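Local coordinates for protein BamaA.19900.a (Balamuthia mandrillaris, PDB 6VZZ) that probably phosphorylates glucose with ATP to give glucose 6-phosphate, being a glucokinase of the actin-like ATPase superfamily with beta-D-glucopyranose bound in its pocket, at residues A[309-312]-A[313-316]; A[341-344]-A[345-348]. All blocks are in the same frame, centred on the assembly; numbering follows the deposited sequence.

Overall arrangement
Interactions 1 and 2 follow one another along the chain, with centres 12 Å apart. Interaction 1 (309-316) is a stretch of the long helix 303-327, and interaction 2 (341-348) includes the short helix 343-348. Between the two helices the chain runs through strand 331-335, a member of the six-stranded mixed sheet, and helix 337-340. The helices pack directly: Met309 CG lies 3.5 Å from Phe345 CZ, and Phe313 CD2 is 3.7 Å from Phe345 CD2. Both contacts are about 17 Å from the chain centre. Neither includes a residue of the glucose pocket, so they belong to the packing of the fold.

Interaction 1 of 2, residues A[309-312]-A[313-316]; sequences MMLH and FKFL
His312 turns an edge of its imidazole toward one face of the Phe313 ring. With centroids 5.5 Å apart and planes at 76°, this is a T-shaped pair, and His312 CD2 does the touching, off-centre toward the rim. His312 ND1 is hydrogen-bonded to Ile260 O. A different atom meets the edge of the same ring: Met309 CE lies near the ring plane, 3.3 Å from Phe313 CE2. With CG anti to the backbone N and a bend at chi2 (74°), Met309 runs alongside Phe313 in the same direction.

Aliphatic packing involves Leu311 and Lys314. Leu311 CD2 is 3.9 Å from Lys314 CE, the two side chains lying side by side, while the lysine ammonium goes on to a salt bridge with Glu237. Phe315 places its ring edge against a backbone oxygen, CD1 lying 3.3 Å from Leu311 O.

Four i to i+4 backbone hydrogen bonds show a regular alpha-helix, from Phe313 N to Met309 O (2.9 Å, 169° at the hydrogen) through to Leu316 N to His312 O (3.2 Å).

Within the fold, helix 263-276 packs against Met309, Leu311 and His312, helix 350-357 against Met310, Phe313 and Lys314, and strand 186-191 against His312 and Leu316.

Interaction 2 of 2, residues A[341-344]-A[345-348]; sequences NNNL and FLEQ
Leu344 and Gln348, one helical turn apart, meet where the amide end of the glutamine crosses the leucine branch. Gln348 NE2 lies 3.9 Å from Leu344 CG and about as far from CD1. With CG anti to the backbone N (chi1 169°) and beside the carbonyl carbon, the Leu344 branch stands out from the helix where the Gln348 amide crosses it. Gln348 folds its CG back beside its own nitrogen (chi1 -61°), which sets that carbon 3.2 Å from Leu344 O; beyond CG the chain is extended. A second pair runs side by side, Asn343 OD1 standing 4.1 Å from Leu346 CD1.

Beneath these side chains the backbone supplies three i to i+4 bonds: Leu346 N to Asn342 O (3.1 Å), Glu347 N to Asn343 O, and Gln348 N to Leu344 O. In the last, at 2.9 Å, the donor sits nearly in line with the carbonyl, the C=O...N angle being 163°. One step earlier a water bridges the corresponding pair, accepting from Phe345 N at 2.6 Å and donating to Asn341 O at 2.9 Å.

The second shell fixes the polar ends. Asn343 is gripped through both amide atoms: OD1 is hydrogen-bonded to Thr373 OG1 and Gln339 NE2, and ND2 to Gln374 O. Gln348 NE2 is hydrogen-bonded to Thr297 O, while Leu346 packs on Leu170 of strand 167-171.

Chemically, neither amide pairs with its helical neighbour. Along the helix Gln348 NE2 and Asn343 OD1 touch only leucine carbons of the other segment. The hydrogen bonds of Asn343 and of Gln348 NE2 reach strand 370-374, Gln339 of helix 337-340 and the loop at Thr297, while Asn341 O and Phe345 N, too far apart to bond directly, are linked through water.

Interaction 1 of 2, residues A[309-312]-A[313-316]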
loop_
_atom_site.group_PDB
_atom_site.type_symbol
_atom_site.label_atom_id
_atom_site.label_comp_id
_atom_site.label_asym_id
_atom_site.label_seq_id
_atom_site.Cartn_x
_atom_site.Cartn_y
_atom_site.Cartn_z
ATOM N N MET A 309 2.340 -15.199 21.919
ATOM C CA MET A 309 2.868 -15.456 20.583
ATOM C C MET A 309 1.737 -15.641 19.573
ATOM O O MET A 309 1.827 -15.174 18.433
ATOM C CB MET A 309 3.768 -16.687 20.624
ATOM C CG MET A 309 4.674 -16.860 19.436
ATOM S SD MET A 309 6.029 -15.679 19.476
ATOM C CE MET A 309 6.882 -16.095 17.967
ATOM N N MET A 310 0.664 -16.322 19.985
ATOM C CA MET A 310 -0.531 -16.448 19.158
ATOM C C MET A 310 -1.035 -15.083 18.699
ATOM O O MET A 310 -1.289 -14.863 17.509
ATOM C CB MET A 310 -1.611 -17.183 19.947
ATOM C CG MET A 310 -2.725 -17.772 19.115
ATOM S SD MET A 310 -2.074 -18.955 17.924
ATOM C CE MET A 310 -2.216 -17.990 16.419
ATOM N N LEU A 311 -1.203 -14.154 19.642
ATOM C CA LEU A 311 -1.696 -12.829 19.285
ATOM C C LEU A 311 -0.676 -12.072 18.454
ATOM O O LEU A 311 -1.040 -11.335 17.530
ATOM C CB LEU A 311 -2.044 -12.044 20.545
ATOM C CG LEU A 311 -3.304 -12.516 21.252
ATOM C CD1 LEU A 311 -3.149 -12.350 22.738
ATOM C CD2 LEU A 311 -4.484 -11.715 20.743
ATOM N N HIS A 312 0.604 -12.236 18.786
ATOM C CA HIS A 312 1.684 -11.646 18.002
ATOM C C HIS A 312 1.537 -12.019 16.532
ATOM O O HIS A 312 1.425 -11.150 15.661
ATOM C CB HIS A 312 3.020 -12.123 18.579
ATOM C CG HIS A 312 4.225 -11.665 17.826
ATOM N ND1 HIS A 312 4.639 -10.351 17.806
ATOM C CD2 HIS A 312 5.135 -12.358 17.102
ATOM C CE1 HIS A 312 5.741 -10.252 17.084
ATOM N NE2 HIS A 312 6.062 -11.455 16.643
ATOM N N PHE A 313 1.465 -13.321 16.247
ATOM C CA PHE A 313 1.373 -13.762 14.863
ATOM C C PHE A 313 -0.004 -13.515 14.280
ATOM O O PHE A 313 -0.135 -13.343 13.060
ATOM C CB PHE A 313 1.750 -15.231 14.751
ATOM C CG PHE A 313 3.180 -15.434 14.403
ATOM C CD1 PHE A 313 3.651 -15.067 13.154
ATOM C CD2 PHE A 313 4.067 -15.951 15.322
ATOM C CE1 PHE A 313 4.975 -15.232 12.820
ATOM C CE2 PHE A 313 5.398 -16.115 14.990
ATOM C CZ PHE A 313 5.852 -15.754 13.737
ATOM N N LYS A 314 -1.038 -13.485 15.122
ATOM C CA LYS A 314 -2.363 -13.138 14.625
ATOM C C LYS A 314 -2.355 -11.756 13.987
ATOM O O LYS A 314 -2.885 -11.561 12.887
ATOM C CB LYS A 314 -3.389 -13.214 15.754
ATOM C CG LYS A 314 -4.791 -12.856 15.305
ATOM C CD LYS A 314 -5.849 -13.643 16.061
ATOM C CE LYS A 314 -6.145 -13.033 17.415
ATOM N NZ LYS A 314 -7.401 -13.601 18.018
ATOM N N PHE A 315 -1.727 -10.783 14.646
ATOM C CA PHE A 315 -1.725 -9.439 14.084
ATOM C C PHE A 315 -0.784 -9.329 12.897
ATOM O O PHE A 315 -1.022 -8.510 12.003
ATOM C CB PHE A 315 -1.384 -8.407 15.153
ATOM C CG PHE A 315 -2.569 -7.994 15.967
ATOM C CD1 PHE A 315 -2.992 -8.770 17.041
ATOM C CD2 PHE A 315 -3.285 -6.853 15.641
ATOM C CE1 PHE A 315 -4.105 -8.404 17.786
ATOM C CE2 PHE A 315 -4.389 -6.480 16.375
ATOM C CZ PHE A 315 -4.804 -7.254 17.455
ATOM N N LEU A 316 0.271 -10.143 12.851
ATOM C CA LEU A 316 1.055 -10.221 11.622
ATOM C C LEU A 316 0.194 -10.723 10.468
ATOM O O LEU A 316 0.245 -10.176 9.361
ATOM C CB LEU A 316 2.273 -11.126 11.815
ATOM C CG LEU A 316 3.030 -11.417 10.512
ATOM C CD1 LEU A 316 3.738 -10.175 10.012
ATOM C CD2 LEU A 316 4.006 -12.555 10.691
#

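Interaction 2 of 2, residues A[341-344]-A[345-348]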
loop_
_atom_site.group_PDB
_atom_site.type_symbol
_atom_site.label_atom_id
_atom_site.label_comp_id
_atom_site.label_asym_id
_atom_site.label_seq_id
_atom_site.Cartn_x
_atom_site.Cartn_y
_atom_site.Cartn_z
ATOM N N ASN A 341 13.597 -18.988 13.297
ATOM C CA ASN A 341 13.354 -19.605 14.595
ATOM C C ASN A 341 11.878 -19.672 14.966
ATOM O O ASN A 341 11.541 -20.330 15.957
ATOM C CB ASN A 341 14.114 -18.853 15.692
ATOM C CG ASN A 341 15.610 -18.813 15.447
ATOM O OD1 ASN A 341 16.203 -17.747 15.404
ATOM N ND2 ASN A 341 16.221 -19.976 15.288
ATOM N N ASN A 342 10.996 -19.012 14.219
ATOM C CA ASN A 342 9.576 -18.989 14.542
ATOM C C ASN A 342 8.716 -19.792 13.578
ATOM O O ASN A 342 7.492 -19.807 13.740
ATOM C CB ASN A 342 9.062 -17.544 14.593
ATOM C CG ASN A 342 9.585 -16.785 15.790
ATOM O OD1 ASN A 342 10.112 -17.376 16.727
ATOM N ND2 ASN A 342 9.431 -15.468 15.773
ATOM N N ASN A 343 9.307 -20.456 12.581
ATOM C CA ASN A 343 8.496 -21.227 11.643
ATOM C C ASN A 343 7.872 -22.447 12.302
ATOM O O ASN A 343 6.784 -22.869 11.902
ATOM C CB ASN A 343 9.330 -21.667 10.443
ATOM C CG ASN A 343 9.733 -20.515 9.564
ATOM O OD1 ASN A 343 8.962 -19.575 9.350
ATOM N ND2 ASN A 343 10.955 -20.574 9.048
ATOM N N LEU A 344 8.546 -23.035 13.295
ATOM C CA LEU A 344 7.961 -24.170 13.997
ATOM C C LEU A 344 6.685 -23.754 14.710
ATOM O O LEU A 344 5.651 -24.421 14.590
ATOM C CB LEU A 344 8.959 -24.765 14.983
ATOM C CG LEU A 344 8.374 -25.790 15.960
ATOM C CD1 LEU A 344 7.955 -27.080 15.260
ATOM C CD2 LEU A 344 9.345 -26.079 17.101
ATOM N N PHE A 345 6.733 -22.636 15.443
ATOM C CA PHE A 345 5.517 -22.136 16.077
ATOM C C PHE A 345 4.423 -21.924 15.045
ATOM O O PHE A 345 3.254 -22.251 15.286
ATOM C CB PHE A 345 5.777 -20.828 16.824
ATOM C CG PHE A 345 4.537 -20.237 17.423
ATOM C CD1 PHE A 345 4.122 -20.609 18.694
ATOM C CD2 PHE A 345 3.757 -19.342 16.704
ATOM C CE1 PHE A 345 2.959 -20.089 19.246
ATOM C CE2 PHE A 345 2.587 -18.821 17.251
ATOM C CZ PHE A 345 2.190 -19.196 18.521
ATOM N N LEU A 346 4.796 -21.390 13.885
ATOM C CA LEU A 346 3.834 -21.104 12.830
ATOM C C LEU A 346 3.129 -22.378 12.358
ATOM O O LEU A 346 1.904 -22.392 12.177
ATOM C CB LEU A 346 4.575 -20.412 11.694
ATOM C CG LEU A 346 3.935 -19.397 10.768
ATOM C CD1 LEU A 346 5.038 -18.684 9.994
ATOM C CD2 LEU A 346 2.991 -20.111 9.815
ATOM N N GLU A 347 3.879 -23.467 12.185
ATOM C CA GLU A 347 3.269 -24.722 11.754
ATOM C C GLU A 347 2.472 -25.394 12.866
ATOM O O GLU A 347 1.482 -26.082 12.582
ATOM C CB GLU A 347 4.338 -25.678 11.225
ATOM C CG GLU A 347 4.858 -25.304 9.844
ATOM C CD GLU A 347 3.827 -25.525 8.744
ATOM O OE1 GLU A 347 2.755 -26.101 9.024
ATOM O OE2 GLU A 347 4.092 -25.127 7.593
ATOM N N GLN A 348 2.877 -25.224 14.128
ATOM C CA GLN A 348 2.080 -25.799 15.209
ATOM C C GLN A 348 0.716 -25.135 15.312
ATOM O O GLN A 348 -0.235 -25.753 15.798
ATOM C CB GLN A 348 2.796 -25.678 16.549
ATOM C CG GLN A 348 4.117 -26.385 16.640
ATOM C CD GLN A 348 4.871 -26.007 17.901
ATOM O OE1 GLN A 348 4.775 -24.873 18.391
ATOM N NE2 GLN A 348 5.617 -26.959 18.446
HETATM O O HOH W 1 8.970 -21.554 16.350
#